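Local coordinates for dinitrogenase iron-molybdenum cofactor biosynthesis domain-containing protein (Pyrococcus horikoshii, PDB 2YX6), which is of unknown function but binds ADP and belongs to a family named for proteins of nitrogenase iron-molybdenum cofactor biosynthesis, at residues A4-D9 with V67-I72; E8-I13 with S24-F29; V30-E35 with K100-G105; N57-H62 with E78-L83; S86-V91 with L107-D112. All blocks are in the same frame, centred on the assembly; numbering follows the deposited sequence.

From the N terminus, strand 2-7 opens interaction 1, and the loop after it opens interaction 2; the two share E8 and D9. Interaction 2 closes a short loop back onto strand 26-33, while interaction 1 waits until 67-72, pairing two neighbouring strands of the sheet. Interaction 3 starts further along strand 26-33 and reaches the end of helix 95-103, so it crosses interaction 1. Interaction 4, joining helices 54-61 and 74-82, falls wholly within the span of interaction 3 and also crosses interaction 1. Interaction 5 begins after interaction 1 has closed, runs from strand 86-88 to the C-terminal segment and crosses interaction 3. Interactions 3, 4 and 5 all touch the second subunit.

Interaction 1: residues A4-D9 with V67-I72; sequences AIPAED and VLTYGI
The ring of P6, a saturated pyrrolidine, meets L68 and T69 through its CG-CD side: CD sits 3.0 Å from L68 O, and CG lies 4.1 Å from T69 CG2, the two side chains crossing at about a right angle. The flat peptide group of A4 turns its oxygen to L68 N, which donates a 3.0 Å hydrogen bond to A4 O nearly in line with the carbonyl bond (172° at the oxygen). V67 CA adds a CA-H...O contact to that same oxygen. This is the parallel pairing of strands 2-7 and 66-68 in the middle of the mixed sheet, and it stops at P6, which has no N-H to offer; L68 O is left buried without a partner. On one face of the sheet A4 CB meets V67 CG2, close to I59 and F80. On the other, I5 and L68 lie side by side, I5 CG1 at 3.9 Å from L68 CB, against helix 95-103. An alanine in place of P6 would lack CG and CD, which would probably open a gap beside L68 O and rob T69 CG2 of its neighbour. T69 in turn packs on V87, an ADP-binding residue, and its OG1 hydrogen-bonds V88 O.

Interaction 2: residues E8-I13 with S24-F29; sequences EDDRGI and SRYFVF
The backbone from D10 to G12 runs alongside that of Y26 to V28, with CA atoms 6.0 Å apart at D10 and Y26 and 6.1 Å at G12 and V28, and without any hydrogen bond between them. The contact is made by side chains and loop backbone. D10 CB stands over one face of the Y26 ring, 3.5 Å from its centroid and 20° off the normal, a CH-pi contact that leans toward CE1. D10 CG lies between the backbone N and the carbonyl carbon (chi1 51°), which lets the aspartate run beside the tyrosine, both pointing the same way, with carboxylate and ring planes only 23° apart. The preceding peptide helps, D9 C coming obliquely to within 3.5 Å of Y26 CD2. Further along, G12, at positive phi, brings its O to 3.8 Å from V28 CG2, and I13 CG2 touches the other valine methyl, CG1, at 4.3 Å. D9 N is held by S15 OG within the loop. Y26 and V28 reach this loop from one face of strand 26-33, while F27 and F29 face helix 54-61; on the flank, strand 36-44 supplies V40 against both I13 and V28, and E44 against Y26.

Interaction 3: residues V30-E35 with K100-G105; sequences VDIEGE and KAFIGG
I103, on the last turn of helix 95-103, sets its CG2 methyl 3.5 Å from E35 CA and 3.8 Å from G34 O. That is the tight part of the contact. The methyl is anti to the backbone N of I103, while CG1, anti to the carbonyl carbon (chi1 -63°), meets I32 CG2 at 4.0 Å, the two isoleucines crossing obliquely. I103 CD1 closes the gap to E35 O at 3.9 Å. The fit depends on the bend between strands 26-33 and 36-44: G34 at positive phi, followed by E35, has the angles of a type II' turn in a beta hairpin, and it carries the backbone over the end of the helix. Packing is looser on the inner side, where I32 CD1 approaches F102 CD2 at 4.4 Å and obliquely; F102 also packs on L68 and, across the dimer interface, on G84 of the second subunit. On the solvent side the aliphatic start of E35 just reaches I103, its CB 4.2 Å from CG2, before the extended chain leads its carboxylate away. The helix itself ends in a Schellman motif with G105 as the C-prime residue. With only apolar side-chain carbons and backbone atoms meeting, the hairpin turn and the helix end are held by shape and burial of apolar surface rather than by any directional bond.

Interaction 4: residues N57-H62 with E78-L83; sequences NFIKDH and EYFNSL
K60 swings its CG away from the backbone N (chi1 -164°) and stays extended beyond it, while L83, with chi1 at -66°, turns its branch to meet it; the two side chains cross at about a right angle. K60 CD lies 4.0 Å from L83 CD1 and the same from L83 CB, so the lysine's CD lies across the leucine. L83 CD1 is also met by N57, whose OD1 comes to 3.6 Å, and the same methyl lies at the edge of the Y79 ring, in its plane. N57 ND2 and Y79 OH stand 3.9 Å apart, too far for a bond; the amide and ring planes are nearly perpendicular. Deeper in, I59 presents CB to the edge of the F80 ring at 3.7 Å from CE2, with CG1 and CG2 of the same isoleucine also close to CE2. A serine in place of K60 would probably leave CB and CD1 of L83 without the lysine methylenes beside them and G105 O of the second subunit without its weak bond. Within 57-62, H62 ND1 donates to F58 O at 3.0 Å as the helix ends. Helices 54-61 and 74-82, the latter carrying ADP-binding N81, thus lie together on one side of the sheet: I59 rests on F27, F29 and V67, F80 on V67 and on ADP-binding V87, and P56 packs against Y79, F80 and L83.

Interaction 5: residues S86-V91 with L107-D112; sequences SVVTGV and LKIDYD
I109 lies alongside the T89-G90 loop. Its CB carries two branches: CG2 packs on that loop, 3.8 Å from T89 O and 4.0 Å from G90 CA, and CG1 leads, with chi1 at -58° and chi2 at -46°, to CD1, which ends 4.0 Å from V91 CG2 and also touches V88 CG1. G90 has positive phi, and a CB on it would lie only 2.6 Å from I109 CG2, so the methyl occupies the place a side chain would need. Next door D110 N gives G90 O a straight hydrogen bond (2.7 Å, 175°), while I109 CA lends a CA-H...O contact to the same oxygen. In this way the chain that follows helix 95-103 is pinned to the loop just beyond strand 86-88, an outermost strand of the sheet within this chain, next to V87 and not far from K114, two residues seen to bind ADP. D110 OD1 also accepts from D112 N at 3.0 Å in an Asx turn, and its other oxygen, OD2, is hydrogen-bonded to Y70 OH. At the far end L107 CD2 lies 4.3 Å from both V88 CG1 and V91 CG2, and L107 packs on N81 of the second subunit.

Interaction 1: residues A4-D9 with V67-I72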
# COMPACT_ATOMS: atom_id res chain seq x y z
N ALA A 4 -2.84 -1.13 9.57
CA ALA A 4 -2.48 -2.25 10.44
C ALA A 4 -0.94 -2.31 10.65
O ALA A 4 -0.21 -2.20 9.69
CB ALA A 4 -2.93 -3.55 9.78
N ILE A 5 -0.49 -2.55 11.87
CA ILE A 5 0.91 -2.56 12.20
C ILE A 5 1.20 -3.69 13.20
O ILE A 5 0.61 -3.72 14.25
CB ILE A 5 1.41 -1.21 12.79
CG1 ILE A 5 1.18 -0.05 11.81
CG2 ILE A 5 2.91 -1.31 13.17
CD1 ILE A 5 0.15 0.73 12.20
N PRO A 6 2.16 -4.59 12.87
CA PRO A 6 2.50 -5.67 13.82
C PRO A 6 3.28 -5.10 15.00
O PRO A 6 4.20 -4.28 14.77
CB PRO A 6 3.38 -6.63 12.99
CG PRO A 6 4.10 -5.72 11.97
CD PRO A 6 3.03 -4.58 11.68
N ALA A 7 2.89 -5.44 16.23
CA ALA A 7 3.52 -4.87 17.41
C ALA A 7 4.35 -5.91 18.11
O ALA A 7 3.98 -7.09 18.12
CB ALA A 7 2.48 -4.34 18.38
N GLU A 8 5.43 -5.46 18.73
CA GLU A 8 6.33 -6.33 19.46
C GLU A 8 5.78 -6.70 20.87
O GLU A 8 6.07 -7.76 21.44
CB GLU A 8 7.69 -5.63 19.54
CG GLU A 8 8.75 -6.39 20.33
CD GLU A 8 9.98 -5.53 20.63
OE1 GLU A 8 10.46 -4.80 19.73
OE2 GLU A 8 10.48 -5.58 21.79
N ASP A 9 4.96 -5.82 21.42
CA ASP A 9 4.48 -5.87 22.79
C ASP A 9 3.00 -5.61 22.69
O ASP A 9 2.53 -5.21 21.63
CB ASP A 9 5.08 -4.67 23.55
CG ASP A 9 6.56 -4.79 23.77
OD1 ASP A 9 7.11 -5.93 23.69
OD2 ASP A 9 7.20 -3.75 24.04
N VAL A 67 -0.83 -2.15 5.38
CA VAL A 67 -0.05 -2.78 6.45
C VAL A 67 1.36 -2.18 6.42
O VAL A 67 2.01 -2.17 5.35
CB VAL A 67 0.03 -4.30 6.21
CG1 VAL A 67 0.98 -4.96 7.19
CG2 VAL A 67 -1.37 -4.91 6.24
N LEU A 68 1.82 -1.71 7.57
CA LEU A 68 3.18 -1.25 7.70
C LEU A 68 3.98 -2.27 8.44
O LEU A 68 3.69 -2.54 9.58
CB LEU A 68 3.27 0.07 8.50
CG LEU A 68 2.35 1.18 7.91
CD1 LEU A 68 2.44 2.41 8.78
CD2 LEU A 68 2.74 1.52 6.41
N THR A 69 5.04 -2.80 7.81
CA THR A 69 5.86 -3.79 8.50
C THR A 69 7.34 -3.52 8.33
O THR A 69 7.74 -2.71 7.50
CB THR A 69 5.65 -5.21 7.92
OG1 THR A 69 6.16 -5.20 6.60
CG2 THR A 69 4.20 -5.64 7.89
N TYR A 70 8.14 -4.20 9.16
CA TYR A 70 9.59 -4.25 9.00
C TYR A 70 9.86 -5.36 7.97
O TYR A 70 9.89 -5.12 6.77
CB TYR A 70 10.27 -4.52 10.35
CG TYR A 70 11.80 -4.47 10.20
CD1 TYR A 70 12.58 -5.61 10.33
CD2 TYR A 70 12.44 -3.27 9.88
CE1 TYR A 70 13.99 -5.56 10.14
CE2 TYR A 70 13.83 -3.20 9.72
CZ TYR A 70 14.62 -4.37 9.87
OH TYR A 70 16.03 -4.31 9.70
N GLY A 71 9.94 -6.59 8.46
CA GLY A 71 10.13 -7.75 7.61
C GLY A 71 8.85 -8.56 7.44
O GLY A 71 8.02 -8.68 8.33
N ILE A 72 8.68 -9.13 6.25
CA ILE A 72 7.52 -9.93 5.96
C ILE A 72 7.90 -10.70 4.73
O ILE A 72 8.74 -10.23 3.95
CB ILE A 72 6.28 -9.02 5.74
CG1 ILE A 72 5.09 -9.85 5.19
CG2 ILE A 72 6.69 -7.83 4.86
CD1 ILE A 72 3.83 -9.08 4.96

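Interaction 2: residues E8-I13 with S24-F29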
# COMPACT_ATOMS: atom_id res chain seq x y z
N GLU A 8 5.43 -5.46 18.73
CA GLU A 8 6.33 -6.33 19.46
C GLU A 8 5.78 -6.70 20.87
O GLU A 8 6.07 -7.76 21.44
CB GLU A 8 7.69 -5.63 19.54
CG GLU A 8 8.75 -6.39 20.33
CD GLU A 8 9.98 -5.53 20.63
OE1 GLU A 8 10.46 -4.80 19.73
OE2 GLU A 8 10.48 -5.58 21.79
N ASP A 9 4.96 -5.82 21.42
CA ASP A 9 4.48 -5.87 22.79
C ASP A 9 3.00 -5.61 22.69
O ASP A 9 2.53 -5.21 21.63
CB ASP A 9 5.08 -4.67 23.55
CG ASP A 9 6.56 -4.79 23.77
OD1 ASP A 9 7.11 -5.93 23.69
OD2 ASP A 9 7.20 -3.75 24.04
N ASP A 10 2.27 -5.74 23.79
CA ASP A 10 0.89 -5.23 23.81
C ASP A 10 0.80 -3.77 24.21
O ASP A 10 -0.24 -3.31 24.66
CB ASP A 10 -0.02 -6.06 24.72
CG ASP A 10 0.57 -6.27 26.12
OD1 ASP A 10 1.83 -6.22 26.28
OD2 ASP A 10 -0.26 -6.52 27.06
N ARG A 11 1.86 -3.01 23.98
CA ARG A 11 1.86 -1.59 24.35
C ARG A 11 1.17 -0.58 23.40
O ARG A 11 1.35 0.62 23.58
CB ARG A 11 3.30 -1.14 24.68
CG ARG A 11 3.54 -1.04 26.17
CD ARG A 11 5.02 -1.08 26.56
NE ARG A 11 5.89 -0.19 25.77
CZ ARG A 11 6.37 1.01 26.15
NH1 ARG A 11 7.17 1.66 25.33
NH2 ARG A 11 6.07 1.58 27.33
N GLY A 12 0.41 -1.05 22.41
CA GLY A 12 -0.32 -0.16 21.48
C GLY A 12 0.61 0.76 20.69
O GLY A 12 1.68 0.32 20.23
N ILE A 13 0.24 2.04 20.57
CA ILE A 13 1.09 2.99 19.88
C ILE A 13 2.43 3.33 20.58
O ILE A 13 3.26 4.06 20.01
CB ILE A 13 0.34 4.28 19.58
CG1 ILE A 13 0.06 5.01 20.88
CG2 ILE A 13 -0.83 3.95 18.72
CD1 ILE A 13 -0.32 6.43 20.73
N SER A 24 4.54 -12.25 14.95
CA SER A 24 4.03 -11.25 15.89
C SER A 24 2.64 -11.63 16.50
O SER A 24 1.80 -12.29 15.87
CB SER A 24 3.97 -9.91 15.19
OG SER A 24 2.70 -9.85 14.61
N ARG A 25 2.42 -11.21 17.73
CA ARG A 25 1.24 -11.65 18.48
C ARG A 25 0.27 -10.53 18.82
O ARG A 25 -0.82 -10.79 19.31
CB ARG A 25 1.63 -12.47 19.72
CG ARG A 25 2.21 -13.95 19.39
CD ARG A 25 1.16 -15.10 19.00
NE ARG A 25 0.73 -15.02 17.59
CZ ARG A 25 1.35 -15.59 16.53
NH1 ARG A 25 0.86 -15.40 15.29
NH2 ARG A 25 2.44 -16.36 16.67
N TYR A 26 0.67 -9.29 18.53
CA TYR A 26 -0.21 -8.14 18.67
C TYR A 26 -0.19 -7.30 17.41
O TYR A 26 0.82 -7.18 16.76
CB TYR A 26 0.29 -7.29 19.83
CG TYR A 26 0.31 -8.03 21.20
CD1 TYR A 26 -0.84 -8.18 21.95
CD2 TYR A 26 1.48 -8.56 21.70
CE1 TYR A 26 -0.85 -8.85 23.19
CE2 TYR A 26 1.51 -9.24 22.95
CZ TYR A 26 0.33 -9.38 23.68
OH TYR A 26 0.36 -10.01 24.92
N PHE A 27 -1.31 -6.69 17.09
CA PHE A 27 -1.42 -5.82 15.94
C PHE A 27 -2.09 -4.56 16.43
O PHE A 27 -2.98 -4.61 17.27
CB PHE A 27 -2.25 -6.44 14.83
CG PHE A 27 -1.43 -7.23 13.84
CD1 PHE A 27 -1.00 -6.65 12.64
CD2 PHE A 27 -1.00 -8.51 14.15
CE1 PHE A 27 -0.20 -7.36 11.76
CE2 PHE A 27 -0.17 -9.24 13.26
CZ PHE A 27 0.19 -8.68 12.09
N VAL A 28 -1.69 -3.45 15.84
CA VAL A 28 -2.34 -2.15 16.07
C VAL A 28 -3.01 -1.66 14.79
O VAL A 28 -2.41 -1.62 13.74
CB VAL A 28 -1.25 -1.12 16.51
CG1 VAL A 28 -1.83 0.28 16.72
CG2 VAL A 28 -0.51 -1.59 17.73
N PHE A 29 -4.28 -1.27 14.89
CA PHE A 29 -5.11 -0.81 13.77
C PHE A 29 -5.34 0.66 14.04
O PHE A 29 -5.83 1.04 15.12
CB PHE A 29 -6.45 -1.59 13.72
CG PHE A 29 -6.27 -3.01 13.40
CD1 PHE A 29 -6.17 -3.42 12.07
CD2 PHE A 29 -6.08 -3.95 14.39
CE1 PHE A 29 -5.97 -4.77 11.74
CE2 PHE A 29 -5.87 -5.32 14.06
CZ PHE A 29 -5.85 -5.71 12.72

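Interaction 3: residues V30-E35 with K100-G105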
# COMPACT_ATOMS: atom_id res chain seq x y z
N VAL A 30 -4.97 1.48 13.08
CA VAL A 30 -5.06 2.92 13.31
C VAL A 30 -5.94 3.53 12.24
O VAL A 30 -5.61 3.41 11.01
CB VAL A 30 -3.67 3.61 13.17
CG1 VAL A 30 -3.87 5.15 13.43
CG2 VAL A 30 -2.66 3.01 14.19
N ASP A 31 -7.01 4.21 12.67
CA ASP A 31 -7.85 4.92 11.76
C ASP A 31 -7.40 6.34 11.53
O ASP A 31 -7.37 7.15 12.47
CB ASP A 31 -9.28 4.97 12.26
CG ASP A 31 -9.96 3.67 12.10
OD1 ASP A 31 -9.44 2.68 12.65
OD2 ASP A 31 -11.01 3.64 11.45
N ILE A 32 -7.07 6.63 10.28
CA ILE A 32 -6.49 7.94 9.96
C ILE A 32 -7.50 8.70 9.07
O ILE A 32 -8.05 8.15 8.09
CB ILE A 32 -5.07 7.79 9.37
CG1 ILE A 32 -4.17 7.25 10.48
CG2 ILE A 32 -4.50 9.16 8.88
CD1 ILE A 32 -2.78 6.71 10.06
N GLU A 33 -7.76 9.94 9.43
CA GLU A 33 -8.61 10.83 8.62
C GLU A 33 -7.87 12.16 8.45
O GLU A 33 -7.73 12.91 9.41
CB GLU A 33 -9.94 11.01 9.32
CG GLU A 33 -10.69 9.71 9.46
CD GLU A 33 -11.11 9.12 8.11
OE1 GLU A 33 -10.38 9.34 7.08
OE2 GLU A 33 -12.19 8.45 8.07
N GLY A 34 -7.32 12.38 7.24
CA GLY A 34 -6.43 13.53 7.01
C GLY A 34 -5.14 13.43 7.82
O GLY A 34 -4.40 12.47 7.72
N GLU A 35 -4.88 14.45 8.62
CA GLU A 35 -3.72 14.50 9.49
C GLU A 35 -4.07 13.89 10.81
O GLU A 35 -3.25 13.88 11.69
CB GLU A 35 -3.27 15.97 9.71
CG GLU A 35 -2.91 16.73 8.38
CD GLU A 35 -2.93 18.27 8.50
OE1 GLU A 35 -3.66 18.81 9.38
OE2 GLU A 35 -2.24 18.94 7.68
N LYS A 100 2.86 9.15 12.77
CA LYS A 100 3.12 10.57 12.51
C LYS A 100 3.95 10.73 11.22
O LYS A 100 3.61 11.55 10.39
CB LYS A 100 3.84 11.23 13.71
CG LYS A 100 3.96 12.77 13.58
CD LYS A 100 4.93 13.35 14.62
CE LYS A 100 5.16 14.88 14.49
NZ LYS A 100 3.87 15.65 14.46
N ALA A 101 4.98 9.91 11.05
CA ALA A 101 5.78 9.92 9.82
C ALA A 101 4.92 9.59 8.62
O ALA A 101 4.94 10.30 7.62
CB ALA A 101 7.01 8.99 9.89
N PHE A 102 4.14 8.52 8.74
CA PHE A 102 3.28 8.06 7.67
C PHE A 102 2.31 9.18 7.15
O PHE A 102 2.24 9.51 5.95
CB PHE A 102 2.54 6.79 8.15
CG PHE A 102 1.70 6.16 7.07
CD1 PHE A 102 2.30 5.37 6.08
CD2 PHE A 102 0.31 6.41 7.01
CE1 PHE A 102 1.51 4.81 5.03
CE2 PHE A 102 -0.46 5.88 5.99
CZ PHE A 102 0.14 5.08 5.00
N ILE A 103 1.57 9.78 8.07
CA ILE A 103 0.66 10.91 7.77
C ILE A 103 1.36 12.10 7.04
O ILE A 103 0.76 12.70 6.14
CB ILE A 103 0.06 11.43 9.08
CG1 ILE A 103 -0.77 10.33 9.69
CG2 ILE A 103 -0.79 12.70 8.84
CD1 ILE A 103 -1.21 10.60 11.17
N GLY A 104 2.60 12.40 7.42
CA GLY A 104 3.40 13.46 6.79
C GLY A 104 4.31 13.15 5.62
O GLY A 104 5.20 13.96 5.29
N GLY A 105 4.14 11.99 4.96
CA GLY A 105 4.96 11.69 3.77
C GLY A 105 6.45 11.53 3.96
O GLY A 105 7.20 11.49 2.96

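Interaction 4: residues N57-H62 with E78-L83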
# COMPACT_ATOMS: atom_id res chain seq x y z
N ASN A 57 -5.96 -12.64 6.23
CA ASN A 57 -7.40 -12.66 6.32
C ASN A 57 -7.77 -12.01 7.62
O ASN A 57 -8.73 -11.31 7.69
CB ASN A 57 -7.92 -14.11 6.26
CG ASN A 57 -8.15 -14.61 4.81
OD1 ASN A 57 -8.40 -13.83 3.87
ND2 ASN A 57 -8.15 -15.91 4.65
N PHE A 58 -7.00 -12.26 8.65
CA PHE A 58 -7.18 -11.56 9.93
C PHE A 58 -7.18 -10.05 9.72
O PHE A 58 -8.11 -9.35 10.12
CB PHE A 58 -6.05 -11.98 10.87
CG PHE A 58 -6.04 -11.27 12.17
CD1 PHE A 58 -6.99 -11.54 13.10
CD2 PHE A 58 -5.10 -10.27 12.43
CE1 PHE A 58 -7.01 -10.86 14.33
CE2 PHE A 58 -5.11 -9.59 13.62
CZ PHE A 58 -6.08 -9.89 14.58
N ILE A 59 -6.15 -9.56 9.02
CA ILE A 59 -6.03 -8.11 8.73
C ILE A 59 -7.21 -7.58 7.89
O ILE A 59 -7.87 -6.62 8.30
CB ILE A 59 -4.62 -7.81 8.13
CG1 ILE A 59 -3.56 -8.18 9.15
CG2 ILE A 59 -4.50 -6.39 7.73
CD1 ILE A 59 -3.73 -7.41 10.52
N LYS A 60 -7.52 -8.22 6.77
CA LYS A 60 -8.66 -7.87 5.93
C LYS A 60 -9.97 -7.86 6.72
O LYS A 60 -10.74 -6.92 6.63
CB LYS A 60 -8.77 -8.84 4.76
CG LYS A 60 -9.71 -8.30 3.62
CD LYS A 60 -9.97 -9.35 2.55
CE LYS A 60 -10.89 -8.88 1.40
NZ LYS A 60 -11.44 -10.05 0.57
N ASP A 61 -10.18 -8.87 7.56
CA ASP A 61 -11.38 -8.96 8.40
C ASP A 61 -11.49 -7.79 9.39
O ASP A 61 -12.58 -7.48 9.83
CB ASP A 61 -11.42 -10.27 9.16
CG ASP A 61 -11.56 -11.50 8.22
OD1 ASP A 61 -12.08 -11.32 7.08
OD2 ASP A 61 -11.12 -12.62 8.62
N HIS A 62 -10.36 -7.19 9.74
CA HIS A 62 -10.35 -5.98 10.55
C HIS A 62 -10.42 -4.66 9.80
O HIS A 62 -10.34 -3.61 10.40
CB HIS A 62 -9.17 -6.03 11.50
CG HIS A 62 -9.42 -6.90 12.69
ND1 HIS A 62 -9.36 -8.28 12.63
CD2 HIS A 62 -9.78 -6.59 13.97
CE1 HIS A 62 -9.63 -8.78 13.83
NE2 HIS A 62 -9.89 -7.78 14.65
N GLU A 78 2.36 -11.04 -1.30
CA GLU A 78 1.51 -11.37 -2.47
C GLU A 78 0.06 -11.73 -2.07
O GLU A 78 -0.93 -11.30 -2.70
CB GLU A 78 2.15 -12.53 -3.25
CG GLU A 78 3.37 -12.09 -4.01
CD GLU A 78 4.16 -13.28 -4.52
OE1 GLU A 78 3.92 -14.40 -4.05
OE2 GLU A 78 5.01 -13.10 -5.40
N TYR A 79 -0.06 -12.47 -0.98
CA TYR A 79 -1.35 -12.86 -0.45
C TYR A 79 -2.16 -11.58 -0.04
O TYR A 79 -3.33 -11.46 -0.35
CB TYR A 79 -1.18 -13.86 0.70
CG TYR A 79 -2.40 -14.69 0.97
CD1 TYR A 79 -2.38 -16.06 0.80
CD2 TYR A 79 -3.60 -14.09 1.37
CE1 TYR A 79 -3.53 -16.85 1.04
CE2 TYR A 79 -4.74 -14.85 1.64
CZ TYR A 79 -4.70 -16.24 1.45
OH TYR A 79 -5.83 -17.00 1.71
N PHE A 80 -1.47 -10.60 0.55
CA PHE A 80 -2.06 -9.33 0.95
C PHE A 80 -2.56 -8.60 -0.29
O PHE A 80 -3.72 -8.11 -0.35
CB PHE A 80 -1.07 -8.45 1.72
CG PHE A 80 -1.08 -8.63 3.23
CD1 PHE A 80 0.05 -9.08 3.91
CD2 PHE A 80 -2.21 -8.37 3.97
CE1 PHE A 80 0.04 -9.25 5.27
CE2 PHE A 80 -2.25 -8.52 5.35
CZ PHE A 80 -1.14 -8.97 6.01
N ASN A 81 -1.70 -8.55 -1.29
CA ASN A 81 -1.98 -7.90 -2.52
C ASN A 81 -3.18 -8.51 -3.24
O ASN A 81 -4.01 -7.79 -3.81
CB ASN A 81 -0.70 -7.96 -3.37
CG ASN A 81 0.35 -6.92 -2.94
OD1 ASN A 81 0.16 -6.13 -1.99
ND2 ASN A 81 1.48 -6.95 -3.62
N SER A 82 -3.33 -9.83 -3.14
CA SER A 82 -4.43 -10.51 -3.80
C SER A 82 -5.74 -10.10 -3.11
O SER A 82 -6.81 -10.15 -3.74
CB SER A 82 -4.23 -12.02 -3.78
OG SER A 82 -4.56 -12.53 -2.48
N LEU A 83 -5.66 -9.68 -1.85
CA LEU A 83 -6.82 -9.23 -1.06
C LEU A 83 -6.98 -7.71 -1.12
O LEU A 83 -7.77 -7.08 -0.35
CB LEU A 83 -6.59 -9.67 0.37
CG LEU A 83 -6.60 -11.19 0.64
CD1 LEU A 83 -6.52 -11.34 2.15
CD2 LEU A 83 -7.85 -11.93 0.07

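Interaction 5: residues S86-V91 with L107-D112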
# COMPACT_ATOMS: atom_id res chain seq x y z
N SER A 86 -2.24 -3.33 0.63
CA SER A 86 -0.91 -2.84 0.26
C SER A 86 -0.05 -3.03 1.44
O SER A 86 -0.50 -2.84 2.55
CB SER A 86 -0.97 -1.33 -0.03
OG SER A 86 -1.83 -1.19 -1.14
N VAL A 87 1.21 -3.32 1.23
CA VAL A 87 2.11 -3.58 2.34
C VAL A 87 3.29 -2.62 2.19
O VAL A 87 3.81 -2.47 1.07
CB VAL A 87 2.62 -5.10 2.32
CG1 VAL A 87 3.72 -5.42 3.46
CG2 VAL A 87 1.47 -6.10 2.39
N VAL A 88 3.75 -2.00 3.28
CA VAL A 88 4.99 -1.23 3.29
C VAL A 88 6.01 -1.98 4.17
O VAL A 88 5.68 -2.35 5.32
CB VAL A 88 4.79 0.22 3.88
CG1 VAL A 88 6.14 1.02 3.82
CG2 VAL A 88 3.71 0.95 3.10
N THR A 89 7.20 -2.26 3.60
CA THR A 89 8.27 -2.99 4.29
C THR A 89 9.37 -2.05 4.68
O THR A 89 9.43 -0.94 4.18
CB THR A 89 8.88 -4.10 3.39
OG1 THR A 89 9.50 -3.50 2.24
CG2 THR A 89 7.78 -5.07 2.94
N GLY A 90 10.23 -2.47 5.62
CA GLY A 90 11.33 -1.62 6.12
C GLY A 90 11.00 -0.57 7.19
O GLY A 90 11.83 0.22 7.56
N VAL A 91 9.79 -0.62 7.73
CA VAL A 91 9.35 0.33 8.76
C VAL A 91 9.77 -0.19 10.13
O VAL A 91 9.54 -1.33 10.46
CB VAL A 91 7.80 0.55 8.68
CG1 VAL A 91 7.37 1.61 9.63
CG2 VAL A 91 7.38 0.91 7.25
N LEU A 107 8.39 8.78 5.79
CA LEU A 107 8.52 7.57 6.54
C LEU A 107 10.01 7.24 6.48
O LEU A 107 10.65 7.49 5.45
CB LEU A 107 7.64 6.49 5.90
CG LEU A 107 6.94 5.52 6.80
CD1 LEU A 107 6.29 6.34 7.81
CD2 LEU A 107 5.91 4.74 6.00
N LYS A 108 10.55 6.73 7.59
CA LYS A 108 11.95 6.26 7.66
C LYS A 108 12.08 4.77 7.37
O LYS A 108 11.68 3.96 8.16
CB LYS A 108 12.51 6.56 9.03
CG LYS A 108 12.96 8.07 9.14
CD LYS A 108 13.12 8.52 10.61
CE LYS A 108 14.32 9.50 10.80
NZ LYS A 108 14.31 10.70 9.85
N ILE A 109 12.65 4.42 6.23
CA ILE A 109 12.66 3.01 5.77
C ILE A 109 14.03 2.38 5.91
O ILE A 109 15.02 2.99 5.52
CB ILE A 109 12.27 2.90 4.24
CG1 ILE A 109 10.87 3.52 3.96
CG2 ILE A 109 12.33 1.46 3.78
CD1 ILE A 109 9.82 3.10 4.97
N ASP A 110 14.10 1.18 6.47
CA ASP A 110 15.34 0.43 6.51
C ASP A 110 15.48 -0.33 5.21
O ASP A 110 14.95 -1.49 5.07
CB ASP A 110 15.32 -0.55 7.67
CG ASP A 110 16.66 -1.23 7.88
OD1 ASP A 110 17.53 -1.13 6.98
OD2 ASP A 110 16.83 -1.86 8.95
N TYR A 111 16.21 0.28 4.26
CA TYR A 111 16.38 -0.28 2.93
C TYR A 111 16.96 -1.67 2.99
O TYR A 111 16.75 -2.46 2.06
CB TYR A 111 17.28 0.62 2.04
CG TYR A 111 16.73 2.01 1.87
CD1 TYR A 111 15.79 2.29 0.89
CD2 TYR A 111 17.12 3.04 2.71
CE1 TYR A 111 15.26 3.57 0.72
CE2 TYR A 111 16.58 4.35 2.56
CZ TYR A 111 15.65 4.60 1.55
OH TYR A 111 15.10 5.85 1.39
N ASP A 112 17.70 -1.96 4.07
CA ASP A 112 18.47 -3.20 4.16
C ASP A 112 17.81 -4.22 5.06
O ASP A 112 18.49 -5.14 5.55
CB ASP A 112 19.89 -2.92 4.68
CG ASP A 112 20.81 -2.25 3.66
OD1 ASP A 112 21.71 -1.52 4.14
OD2 ASP A 112 20.66 -2.43 2.42